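PDB 6TK9: purine nucleoside phosphorylase from Thermus thermophilus, which catalyses the reversible, phosphate-dependent cleavage of purine nucleosides, probably including inosine and guanosine, to the free base and ribose 1-phosphate. Local coordinates for residues Ser29-Leu34 and Arg251-Thr256; Ser55-His60 and His82-Tyr87; Arg68-Pro73 and Tyr263-Leu268; Asn133-Asn138 and Tyr183-Gly188. One frame throughout, in Å; residues are numbered along the deposited sequence.

Contact 1: residues Ser29-Leu34 and Arg251-Thr256. With PO4 (phosphate ion), chain G.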
loop_
_atom_site.group_PDB
_atom_site.type_symbol
_atom_site.label_atom_id
_atom_site.label_comp_id
_atom_site.label_asym_id
_atom_site.label_seq_id
_atom_site.Cartn_x
_atom_site.Cartn_y
_atom_site.Cartn_z
ATOM N N SER A 29 6.444 19.134 25.263
ATOM C CA SER A 29 5.488 20.264 25.233
ATOM C C SER A 29 4.380 20.033 26.270
ATOM O O SER A 29 3.612 19.063 26.126
ATOM C CB SER A 29 4.976 20.498 23.830
ATOM O OG SER A 29 6.079 20.641 22.943
ATOM N N GLY A 30 4.340 20.900 27.291
ATOM C CA GLY A 30 3.336 20.908 28.371
ATOM C C GLY A 30 3.592 19.842 29.424
ATOM O O GLY A 30 2.741 19.726 30.322
ATOM N N LEU A 31 4.725 19.134 29.346
ATOM C CA LEU A 31 5.117 18.041 30.272
ATOM C C LEU A 31 6.171 18.508 31.283
ATOM O O LEU A 31 6.528 17.692 32.159
ATOM C CB LEU A 31 5.650 16.867 29.448
ATOM C CG LEU A 31 4.702 16.359 28.361
ATOM C CD1 LEU A 31 5.222 15.064 27.751
ATOM C CD2 LEU A 31 3.290 16.192 28.906
ATOM N N GLY A 32 6.620 19.763 31.186
ATOM C CA GLY A 32 7.583 20.401 32.110
ATOM C C GLY A 32 7.263 20.213 33.595
ATOM O O GLY A 32 8.154 19.855 34.362
ATOM N N PRO A 33 6.017 20.486 34.063
ATOM C CA PRO A 33 5.672 20.411 35.495
ATOM C C PRO A 33 6.203 19.243 36.347
ATOM O O PRO A 33 6.631 19.465 37.455
ATOM C CB PRO A 33 4.140 20.371 35.440
ATOM C CG PRO A 33 3.827 21.301 34.291
ATOM C CD PRO A 33 4.881 20.966 33.250
ATOM N N LEU A 34 6.250 18.025 35.837
ATOM C CA LEU A 34 6.929 16.939 36.600
ATOM C C LEU A 34 8.283 17.458 37.155
ATOM O O LEU A 34 8.705 16.993 38.215
ATOM C CB LEU A 34 7.078 15.706 35.696
ATOM C CG LEU A 34 7.753 14.468 36.297
ATOM C CD1 LEU A 34 7.148 14.067 37.640
ATOM C CD2 LEU A 34 7.670 13.299 35.332
ATOM N N ARG A 251 -3.015 22.279 26.105
ATOM C CA ARG A 251 -4.148 22.177 27.075
ATOM C C ARG A 251 -4.368 20.716 27.488
ATOM O O ARG A 251 -4.593 20.483 28.699
ATOM C CB ARG A 251 -5.469 22.735 26.534
ATOM C CG ARG A 251 -6.602 22.634 27.549
ATOM C CD ARG A 251 -7.936 23.166 27.069
ATOM N NE ARG A 251 -8.564 22.282 26.088
ATOM C CZ ARG A 251 -8.761 22.568 24.801
ATOM N NH1 ARG A 251 -8.378 23.732 24.294
ATOM N NH2 ARG A 251 -9.344 21.673 24.021
ATOM N N VAL A 252 -4.326 19.779 26.531
ATOM C CA VAL A 252 -4.549 18.321 26.778
ATOM C C VAL A 252 -3.323 17.739 27.499
ATOM O O VAL A 252 -3.517 16.794 28.287
ATOM C CB VAL A 252 -4.894 17.568 25.475
ATOM C CG1 VAL A 252 -5.008 16.061 25.681
ATOM C CG2 VAL A 252 -6.176 18.109 24.849
ATOM N N ALA A 253 -2.124 18.296 27.274
ATOM C CA ALA A 253 -0.839 17.833 27.865
ATOM C C ALA A 253 -0.784 18.175 29.365
ATOM O O ALA A 253 -0.075 17.439 30.111
ATOM C CB ALA A 253 0.335 18.424 27.112
ATOM N N ALA A 254 -1.503 19.233 29.782
ATOM C CA ALA A 254 -1.680 19.685 31.187
ATOM C C ALA A 254 -2.797 18.876 31.889
ATOM O O ALA A 254 -2.560 18.462 33.052
ATOM C CB ALA A 254 -1.944 21.179 31.218
ATOM N N GLU A 255 -3.948 18.645 31.222
ATOM C CA GLU A 255 -5.114 17.833 31.709
ATOM C C GLU A 255 -4.705 16.377 32.038
ATOM O O GLU A 255 -5.140 15.835 33.102
ATOM C CB GLU A 255 -6.209 17.781 30.637
ATOM C CG GLU A 255 -6.967 19.080 30.425
ATOM C CD GLU A 255 -7.932 19.015 29.252
ATOM O OE1 GLU A 255 -7.872 18.012 28.496
ATOM O OE2 GLU A 255 -8.741 19.956 29.094
ATOM N N THR A 256 -3.920 15.771 31.137
ATOM C CA THR A 256 -3.417 14.367 31.157
ATOM C C THR A 256 -2.276 14.209 32.182
ATOM O O THR A 256 -1.888 13.062 32.483
ATOM C CB THR A 256 -2.933 13.998 29.745
ATOM O OG1 THR A 256 -3.170 12.624 29.461
ATOM C CG2 THR A 256 -1.458 14.282 29.550
HETATM P P PO4 G . 7.543 17.877 21.867
HETATM O O1 PO4 G . 8.880 18.586 22.137
HETATM O O2 PO4 G . 6.583 18.830 21.161
HETATM O O3 PO4 G . 6.902 17.420 23.162
HETATM O O4 PO4 G . 7.823 16.645 21.013
#
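The flat groups that bring Ser29, Gly30 and Ala253 together are peptide units rather than rings: the methyl of Ala253 stands 3.5 Å (CB to O) from the carbonyl oxygen of Ser29, and the carbonyl oxygen of Ala253 has the CD2 methyl of Leu31 3.8 Å away. On the far flank of helix 246-255 the Arg251 guanidinium has Glu255 OE2 at its edge, in plane, but the bridge is long. The CA of Gly30 comes nearest to the helix, 5.2 Å from the CA of Ala253, and the residue sits at a positive phi of 78°; a side-chain carbon here would collide with the Ala253 methyl. No hydrogen bond crosses the interface. Leu31 adds its CD2 branch alongside the same methyl and also packs against Phe260 and Thr231. The polar reach of the loop goes elsewhere. Ser29 holds the bound phosphate with two donors, N to O3 at 2.7 Å in a nearly straight bond (169°) and OG to O2 at 2.6 Å; a chi1 of -53° sets the hydroxyl beside its own backbone N, where both face the ion. Van der Waals contact thus seats the loop on the helix while its serine grips an anion, consistent with the phosphate-binding loop of this enzyme family.

Contact 2: residues Ser55-His60 and His82-Tyr87. With PO4 (phosphate ion), chain G.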
loop_
_atom_site.group_PDB
_atom_site.type_symbol
_atom_site.label_atom_id
_atom_site.label_comp_id
_atom_site.label_asym_id
_atom_site.label_seq_id
_atom_site.Cartn_x
_atom_site.Cartn_y
_atom_site.Cartn_z
ATOM N N SER A 55 15.933 26.723 24.431
ATOM C CA SER A 55 14.531 26.436 24.056
ATOM C C SER A 55 13.817 27.723 23.648
ATOM O O SER A 55 13.892 28.686 24.396
ATOM C CB SER A 55 13.859 25.756 25.217
ATOM O OG SER A 55 14.579 24.579 25.571
ATOM N N THR A 56 13.155 27.733 22.493
ATOM C CA THR A 56 12.317 28.872 22.048
ATOM C C THR A 56 10.865 28.414 21.904
ATOM O O THR A 56 9.988 29.284 21.772
ATOM C CB THR A 56 12.863 29.509 20.762
ATOM O OG1 THR A 56 12.619 28.635 19.663
ATOM C CG2 THR A 56 14.341 29.823 20.840
ATOM N N ALA A 57 10.596 27.108 21.960
ATOM C CA ALA A 57 9.248 26.554 21.686
ATOM C C ALA A 57 8.325 26.840 22.868
ATOM O O ALA A 57 8.774 26.853 24.010
ATOM C CB ALA A 57 9.358 25.080 21.417
ATOM N N PRO A 58 7.007 27.047 22.662
ATOM C CA PRO A 58 6.082 27.149 23.788
ATOM C C PRO A 58 6.078 25.872 24.657
ATOM O O PRO A 58 6.087 24.758 24.110
ATOM C CB PRO A 58 4.715 27.420 23.131
ATOM C CG PRO A 58 5.029 27.881 21.720
ATOM C CD PRO A 58 6.336 27.201 21.363
ATOM N N GLY A 59 6.104 26.062 25.987
ATOM C CA GLY A 59 5.987 24.998 27.006
ATOM C C GLY A 59 7.302 24.281 27.272
ATOM O O GLY A 59 7.271 23.107 27.693
ATOM N N HIS A 60 8.419 24.959 27.033
ATOM C CA HIS A 60 9.799 24.463 27.261
ATOM C C HIS A 60 10.549 25.539 28.043
ATOM O O HIS A 60 10.994 26.523 27.412
ATOM C CB HIS A 60 10.499 24.145 25.925
ATOM C CG HIS A 60 9.831 23.072 25.134
ATOM N ND1 HIS A 60 10.352 21.794 25.040
ATOM C CD2 HIS A 60 8.672 23.077 24.437
ATOM C CE1 HIS A 60 9.547 21.055 24.311
ATOM N NE2 HIS A 60 8.500 21.825 23.922
ATOM N N HIS A 82 14.088 21.813 19.077
ATOM C CA HIS A 82 13.575 21.124 17.869
ATOM C C HIS A 82 14.367 21.582 16.649
ATOM O O HIS A 82 14.868 22.734 16.621
ATOM C CB HIS A 82 12.080 21.396 17.713
ATOM C CG HIS A 82 11.327 21.170 18.981
ATOM N ND1 HIS A 82 11.108 22.179 19.897
ATOM C CD2 HIS A 82 10.772 20.052 19.499
ATOM C CE1 HIS A 82 10.437 21.692 20.921
ATOM N NE2 HIS A 82 10.216 20.390 20.702
ATOM N N TYR A 83 14.441 20.696 15.677
ATOM C CA TYR A 83 14.880 20.973 14.293
ATOM C C TYR A 83 14.034 22.107 13.702
ATOM O O TYR A 83 14.604 22.911 12.985
ATOM C CB TYR A 83 14.833 19.666 13.503
ATOM C CG TYR A 83 15.406 19.741 12.120
ATOM C CD1 TYR A 83 16.762 19.899 11.927
ATOM C CD2 TYR A 83 14.601 19.574 11.005
ATOM C CE1 TYR A 83 17.307 19.919 10.655
ATOM C CE2 TYR A 83 15.127 19.603 9.722
ATOM C CZ TYR A 83 16.487 19.779 9.545
ATOM O OH TYR A 83 17.015 19.811 8.287
ATOM N N TYR A 84 12.749 22.241 14.026
ATOM C CA TYR A 84 11.911 23.287 13.375
ATOM C C TYR A 84 12.377 24.668 13.822
ATOM O O TYR A 84 12.175 25.597 13.055
ATOM C CB TYR A 84 10.398 23.118 13.568
ATOM C CG TYR A 84 9.927 23.006 14.993
ATOM C CD1 TYR A 84 9.892 24.125 15.819
ATOM C CD2 TYR A 84 9.518 21.789 15.517
ATOM C CE1 TYR A 84 9.482 24.033 17.136
ATOM C CE2 TYR A 84 9.086 21.687 16.830
ATOM C CZ TYR A 84 9.079 22.812 17.640
ATOM O OH TYR A 84 8.670 22.732 18.937
ATOM N N GLU A 85 12.994 24.788 14.999
ATOM C CA GLU A 85 13.500 26.085 15.530
ATOM C C GLU A 85 14.772 26.478 14.783
ATOM O O GLU A 85 15.216 27.599 14.990
ATOM C CB GLU A 85 13.823 26.017 17.021
ATOM C CG GLU A 85 12.625 25.736 17.914
ATOM C CD GLU A 85 13.051 25.374 19.325
ATOM O OE1 GLU A 85 13.457 26.304 20.051
ATOM O OE2 GLU A 85 13.041 24.163 19.674
ATOM N N GLY A 86 15.347 25.566 13.992
ATOM C CA GLY A 86 16.462 25.871 13.079
ATOM C C GLY A 86 17.801 25.451 13.637
ATOM O O GLY A 86 18.825 25.927 13.111
ATOM N N TYR A 87 17.803 24.586 14.655
ATOM C CA TYR A 87 19.010 23.902 15.186
ATOM C C TYR A 87 19.320 22.703 14.278
ATOM O O TYR A 87 18.389 22.035 13.865
ATOM C CB TYR A 87 18.771 23.451 16.630
ATOM C CG TYR A 87 18.574 24.577 17.612
ATOM C CD1 TYR A 87 19.605 25.465 17.890
ATOM C CD2 TYR A 87 17.370 24.754 18.270
ATOM C CE1 TYR A 87 19.442 26.508 18.787
ATOM C CE2 TYR A 87 17.185 25.795 19.158
ATOM C CZ TYR A 87 18.223 26.670 19.416
ATOM O OH TYR A 87 18.063 27.683 20.299
HETATM P P PO4 G . 7.543 17.877 21.867
HETATM O O1 PO4 G . 8.880 18.586 22.137
HETATM O O2 PO4 G . 6.583 18.830 21.161
HETATM O O3 PO4 G . 6.902 17.420 23.162
HETATM O O4 PO4 G . 7.823 16.645 21.013
#
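With chi1 at 72°, Thr56 tucks OG1 between its backbone N and carbonyl carbon, so that hydroxyl and amide can meet one oxygen of Glu85, whose chain is extended beyond CG (chi2 167°). Glu85 OE1 accepts from Thr56 N at 2.8 Å on its syn side and from Thr56 OG1 at 2.5 Å on its anti side, both reaching it from the same face of the carboxylate. The other oxygen, OE2, turns to His82 and takes its backbone N and its ND1 (2.8 Å) from opposite faces. Four bonds therefore fix the rotation of the carboxylate, and the imidazole is held with NE2 directed at the phosphate, 2.7 Å from its O1 and almost straight at 171°. His60 meets this ring in an offset edge-to-face pair: CE1 of His82 lies over one face of the His60 imidazole, toward the rim, with the centroids 4.9 Å apart. Arg80 N and Ser29 OG hold the two nitrogens of His60. The Ala57 methyl rests obliquely to the His82 ring, 3.6 Å away (CB to CE1), and also reaches the hydroxyl of Tyr84, whose ring packs edge-to-face with Phe152 of a neighbouring subunit. A histidine positioned by a glutamate next to bound phosphate, near a subunit boundary, is consistent with the phosphate site of the trimeric class of purine nucleoside phosphorylases.

Contact 3: residues Arg68-Pro73 and Tyr263-Leu268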
loop_
_atom_site.group_PDB
_atom_site.type_symbol
_atom_site.label_atom_id
_atom_site.label_comp_id
_atom_site.label_asym_id
_atom_site.label_seq_id
_atom_site.Cartn_x
_atom_site.Cartn_y
_atom_site.Cartn_z
ATOM N N ARG A 68 16.423 14.319 42.880
ATOM C CA ARG A 68 15.831 13.041 43.336
ATOM C C ARG A 68 14.343 13.107 42.980
ATOM O O ARG A 68 13.713 14.137 43.253
ATOM C CB ARG A 68 16.129 12.859 44.828
ATOM C CG ARG A 68 16.023 11.432 45.342
ATOM C CD ARG A 68 16.740 11.273 46.674
ATOM N NE ARG A 68 18.178 11.191 46.447
ATOM C CZ ARG A 68 18.837 10.091 46.055
ATOM N NH1 ARG A 68 20.145 10.135 45.852
ATOM N NH2 ARG A 68 18.194 8.950 45.845
ATOM N N LEU A 69 13.848 12.087 42.289
ATOM C CA LEU A 69 12.422 11.934 41.919
ATOM C C LEU A 69 12.117 10.449 42.136
ATOM O O LEU A 69 12.993 9.653 41.789
ATOM C CB LEU A 69 12.240 12.385 40.469
ATOM C CG LEU A 69 10.817 12.384 39.928
ATOM C CD1 LEU A 69 9.945 13.387 40.667
ATOM C CD2 LEU A 69 10.827 12.682 38.435
ATOM N N GLU A 70 11.011 10.126 42.817
ATOM C CA GLU A 70 10.578 8.745 43.171
ATOM C C GLU A 70 11.779 7.988 43.768
ATOM O O GLU A 70 11.868 6.754 43.600
ATOM C CB GLU A 70 9.913 8.093 41.952
ATOM C CG GLU A 70 9.114 6.844 42.265
ATOM C CD GLU A 70 7.762 7.014 42.939
ATOM O OE1 GLU A 70 7.217 8.128 42.888
ATOM O OE2 GLU A 70 7.244 6.009 43.512
ATOM N N GLY A 71 12.647 8.707 44.488
ATOM C CA GLY A 71 13.822 8.146 45.186
ATOM C C GLY A 71 14.993 7.827 44.268
ATOM O O GLY A 71 15.981 7.303 44.762
ATOM N N LYS A 72 14.909 8.132 42.976
ATOM C CA LYS A 72 16.013 7.898 42.014
ATOM C C LYS A 72 16.792 9.193 41.822
ATOM O O LYS A 72 16.204 10.272 41.769
ATOM C CB LYS A 72 15.450 7.390 40.686
ATOM C CG LYS A 72 14.795 6.019 40.762
ATOM C CD LYS A 72 15.765 4.868 40.987
ATOM C CE LYS A 72 15.215 3.843 41.958
ATOM N NZ LYS A 72 16.262 2.890 42.396
ATOM N N PRO A 73 18.138 9.121 41.706
ATOM C CA PRO A 73 18.927 10.264 41.241
ATOM C C PRO A 73 18.699 10.480 39.733
ATOM O O PRO A 73 18.972 9.569 38.964
ATOM C CB PRO A 73 20.390 9.905 41.582
ATOM C CG PRO A 73 20.398 8.402 41.876
ATOM C CD PRO A 73 18.958 7.942 42.024
ATOM N N TYR A 263 2.413 7.724 35.955
ATOM C CA TYR A 263 2.925 6.626 35.100
ATOM C C TYR A 263 4.453 6.721 35.092
ATOM O O TYR A 263 5.125 5.700 35.369
ATOM C CB TYR A 263 2.239 6.623 33.723
ATOM C CG TYR A 263 2.704 5.513 32.812
ATOM C CD1 TYR A 263 2.479 4.183 33.119
ATOM C CD2 TYR A 263 3.404 5.791 31.652
ATOM C CE1 TYR A 263 2.944 3.157 32.308
ATOM C CE2 TYR A 263 3.848 4.781 30.810
ATOM C CZ TYR A 263 3.621 3.457 31.137
ATOM O OH TYR A 263 4.096 2.475 30.318
ATOM N N VAL A 264 5.003 7.913 34.844
ATOM C CA VAL A 264 6.481 8.096 34.730
ATOM C C VAL A 264 7.103 7.651 36.051
ATOM O O VAL A 264 8.100 6.882 36.026
ATOM C CB VAL A 264 6.869 9.542 34.380
ATOM C CG1 VAL A 264 8.375 9.740 34.454
ATOM C CG2 VAL A 264 6.356 9.952 33.002
ATOM N N ARG A 265 6.504 8.102 37.160
ATOM C CA ARG A 265 6.930 7.757 38.550
ATOM C C ARG A 265 6.901 6.232 38.711
ATOM O O ARG A 265 7.909 5.681 39.191
ATOM C CB ARG A 265 6.032 8.433 39.594
ATOM C CG ARG A 265 6.302 9.916 39.816
ATOM C CD ARG A 265 5.189 10.509 40.659
ATOM N NE ARG A 265 5.431 11.908 40.977
ATOM C CZ ARG A 265 6.318 12.343 41.865
ATOM N NH1 ARG A 265 7.077 11.491 42.537
ATOM N NH2 ARG A 265 6.448 13.641 42.079
ATOM N N GLY A 266 5.795 5.589 38.313
ATOM C CA GLY A 266 5.638 4.120 38.330
ATOM C C GLY A 266 6.842 3.421 37.719
ATOM O O GLY A 266 7.409 2.521 38.370
ATOM N N ILE A 267 7.235 3.852 36.519
ATOM C CA ILE A 267 8.401 3.313 35.762
ATOM C C ILE A 267 9.695 3.608 36.539
ATOM O O ILE A 267 10.435 2.651 36.827
ATOM C CB ILE A 267 8.414 3.903 34.338
ATOM C CG1 ILE A 267 7.252 3.346 33.514
ATOM C CG2 ILE A 267 9.761 3.687 33.664
ATOM C CD1 ILE A 267 6.776 4.265 32.410
ATOM N N LEU A 268 9.964 4.881 36.846
ATOM C CA LEU A 268 11.147 5.323 37.643
ATOM C C LEU A 268 11.365 4.412 38.852
ATOM O O LEU A 268 12.537 4.142 39.171
ATOM C CB LEU A 268 10.959 6.766 38.126
ATOM C CG LEU A 268 11.939 7.793 37.565
ATOM C CD1 LEU A 268 11.882 7.832 36.052
ATOM C CD2 LEU A 268 11.627 9.170 38.121
#
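Leu69 and Leu268 cross at about a right angle, the CD2 methyls of both meeting at 3.6 Å. Leu69 also crosses Arg265 steeply: its CG is anti to the backbone N (chi1 -176°), which carries CD1 over one face of the guanidinium, 3.8 Å from NH2. Glu70 takes that group from the edge. Its OE1 lies in the guanidinium plane, 3.4 Å from NH1, in a salt bridge whose hydrogen bond is weak, and the carboxylate plane is turned 73° from that of the guanidinium. Nearer the backbone, Glu70 CB packs 4.2 Å from the CB of Leu268. These residues belong to a beta hairpin closed by a type I' turn from Leu69 to Lys72, which lies against the C-terminal helix 257-270. Arg265 runs extended from CG to NE and makes a second salt bridge through NH2 to Glu37, so its positive charge is probably shared between two carboxylates. Replacing Arg265 by an alanine is likely to leave Glu70 and Glu37 without their common counter-charge and to uncover the CD1 branch of Leu69. Lys72 lays CG 3.3 Å from the carbonyl oxygen of Leu268, then bends away to where NZ forms a salt bridge with the terminal carboxylate of Leu271.

Contact 4: residues Asn133-Asn138 and Tyr183-Gly188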
loop_
_atom_site.group_PDB
_atom_site.type_symbol
_atom_site.label_atom_id
_atom_site.label_comp_id
_atom_site.label_asym_id
_atom_site.label_seq_id
_atom_site.Cartn_x
_atom_site.Cartn_y
_atom_site.Cartn_z
ATOM N N ASN A 133 11.994 8.141 10.432
ATOM C CA ASN A 133 12.574 9.490 10.207
ATOM C C ASN A 133 12.090 9.997 8.854
ATOM O O ASN A 133 12.609 9.502 7.864
ATOM C CB ASN A 133 14.100 9.473 10.315
ATOM C CG ASN A 133 14.748 10.819 10.088
ATOM O OD1 ASN A 133 15.948 10.944 10.237
ATOM N ND2 ASN A 133 13.968 11.838 9.783
ATOM N N PHE A 134 11.138 10.937 8.837
ATOM C CA PHE A 134 10.621 11.627 7.620
ATOM C C PHE A 134 11.041 13.101 7.624
ATOM O O PHE A 134 10.395 13.901 6.933
ATOM C CB PHE A 134 9.092 11.532 7.546
ATOM C CG PHE A 134 8.506 11.777 6.180
ATOM C CD1 PHE A 134 8.702 10.874 5.149
ATOM C CD2 PHE A 134 7.784 12.928 5.919
ATOM C CE1 PHE A 134 8.148 11.098 3.899
ATOM C CE2 PHE A 134 7.241 13.161 4.666
ATOM C CZ PHE A 134 7.413 12.241 3.663
ATOM N N ALA A 135 12.091 13.457 8.370
ATOM C CA ALA A 135 12.591 14.846 8.528
ATOM C C ALA A 135 13.787 15.127 7.602
ATOM O O ALA A 135 14.082 16.310 7.373
ATOM C CB ALA A 135 12.945 15.070 9.972
ATOM N N GLY A 136 14.467 14.091 7.104
ATOM C CA GLY A 136 15.573 14.234 6.138
ATOM C C GLY A 136 16.845 14.756 6.784
ATOM O O GLY A 136 17.679 15.346 6.088
ATOM N N ALA A 137 17.016 14.508 8.080
ATOM C CA ALA A 137 18.189 14.955 8.872
ATOM C C ALA A 137 18.578 13.867 9.879
ATOM O O ALA A 137 17.702 13.111 10.346
ATOM C CB ALA A 137 17.885 16.271 9.546
ATOM N N ASN A 138 19.867 13.761 10.167
ATOM C CA ASN A 138 20.415 12.701 11.034
ATOM C C ASN A 138 21.508 13.326 11.883
ATOM O O ASN A 138 22.449 13.928 11.392
ATOM C CB ASN A 138 20.876 11.496 10.224
ATOM C CG ASN A 138 21.206 10.331 11.132
ATOM O OD1 ASN A 138 22.046 10.458 12.029
ATOM N ND2 ASN A 138 20.529 9.211 10.935
ATOM N N TYR A 183 6.555 5.918 16.137
ATOM C CA TYR A 183 6.630 7.407 16.165
ATOM C C TYR A 183 7.286 7.917 14.881
ATOM O O TYR A 183 8.431 7.532 14.639
ATOM C CB TYR A 183 7.412 7.901 17.390
ATOM C CG TYR A 183 7.502 9.403 17.539
ATOM C CD1 TYR A 183 8.525 10.113 16.944
ATOM C CD2 TYR A 183 6.600 10.113 18.315
ATOM C CE1 TYR A 183 8.652 11.480 17.108
ATOM C CE2 TYR A 183 6.707 11.487 18.483
ATOM C CZ TYR A 183 7.739 12.180 17.875
ATOM O OH TYR A 183 7.858 13.544 18.002
ATOM N N ALA A 184 6.598 8.775 14.123
ATOM C CA ALA A 184 7.125 9.469 12.919
ATOM C C ALA A 184 7.547 10.904 13.267
ATOM O O ALA A 184 6.675 11.743 13.694
ATOM C CB ALA A 184 6.083 9.473 11.825
ATOM N N TRP A 185 8.829 11.187 13.062
ATOM C CA TRP A 185 9.449 12.541 13.103
ATOM C C TRP A 185 9.090 13.317 11.835
ATOM O O TRP A 185 9.687 13.055 10.808
ATOM C CB TRP A 185 10.977 12.417 13.270
ATOM C CG TRP A 185 11.728 13.708 13.330
ATOM C CD1 TRP A 185 11.229 14.941 13.630
ATOM C CD2 TRP A 185 13.140 13.879 13.172
ATOM N NE1 TRP A 185 12.230 15.871 13.629
ATOM C CE2 TRP A 185 13.409 15.253 13.350
ATOM C CE3 TRP A 185 14.194 13.017 12.864
ATOM C CZ2 TRP A 185 14.683 15.786 13.220
ATOM C CZ3 TRP A 185 15.454 13.541 12.725
ATOM C CH2 TRP A 185 15.693 14.904 12.909
ATOM N N PHE A 186 8.119 14.217 11.923
ATOM C CA PHE A 186 7.724 15.187 10.869
ATOM C C PHE A 186 8.439 16.492 11.185
ATOM O O PHE A 186 8.401 16.889 12.348
ATOM C CB PHE A 186 6.205 15.374 10.865
ATOM C CG PHE A 186 5.676 16.272 9.781
ATOM C CD1 PHE A 186 5.600 15.828 8.468
ATOM C CD2 PHE A 186 5.246 17.554 10.069
ATOM C CE1 PHE A 186 5.095 16.645 7.467
ATOM C CE2 PHE A 186 4.753 18.374 9.062
ATOM C CZ PHE A 186 4.663 17.914 7.761
ATOM N N MET A 187 9.090 17.124 10.208
ATOM C CA MET A 187 10.072 18.202 10.496
ATOM C C MET A 187 9.346 19.419 11.077
ATOM O O MET A 187 9.920 20.075 11.950
ATOM C CB MET A 187 10.862 18.614 9.255
ATOM C CG MET A 187 10.037 19.289 8.191
ATOM S SD MET A 187 11.076 19.588 6.770
ATOM C CE MET A 187 12.250 20.751 7.464
ATOM N N GLY A 188 8.133 19.710 10.607
ATOM C CA GLY A 188 7.391 20.911 11.022
ATOM C C GLY A 188 8.136 22.173 10.606
ATOM O O GLY A 188 9.033 22.107 9.763
HETATM O O HOH W 1 9.200 16.104 7.544
#
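The two segments run parallel where Asn133 pairs with Trp185, their CA atoms 5.2 Å apart, and Phe134 N donates to Trp185 O at 3.2 Å, tilted 16° from the carbonyl plane. Beyond this bond a water links the two backbones, donating to Phe134 O and accepting from Met187 N. The indole of Trp185 dominates the side chains. A chi1 of -180° swings it away from its own backbone N, and it runs the same way as Asn133, whose amide lies alongside with its plane 27° from that of the indole. Over one face, the CB of Ala135 makes a CH-pi contact 3.5 Å from the centroid of the six-membered ring. Ala137 adds its carbonyl oxygen, 3.3 Å from CZ3. The pairing joins strands 124-133 and 179-185, neighbours in the central mixed sheet of this phosphorylase fold, while Val213 and Pro214 of helix 213-222 also pack on the indole. A serine in place of Trp185 would probably leave the Ala135 methyl without the ring face it rests on and the Asn133 amide without its neighbour, opening a gap toward that helix. Ala135 CB also touches Met187 CB at 4.2 Å. Farther out, the CD2 edge of Phe134 approaches Phe186 CD1, and Phe134 packs on its counterparts in two neighbouring subunits.

In the fold
Contacts 1 and 2 converge on the phosphate from different parts of the chain: their centres are about 17 Å apart, yet Ser29 OG lies 2.9 Å from His60 NE2, probably hydrogen-bonded, and Arg80, Ala112 and Ser211 also hydrogen-bond to the anion. Contact 3 also adjoins contact 1, through Leu34 CD2 against Val264 CG1 at 3.7 Å, its centre about 26 Å from that of contact 2; helices 246-255 and 257-270, which follow each other, carry one segment of each. Contact 4 meets contact 2 where Tyr84 CB packs 3.5 Å from Met187 O, and both reach a neighbouring subunit. Contacts 3 and 4, about 30 Å apart between centres, lie on opposite sides of the chain's centre.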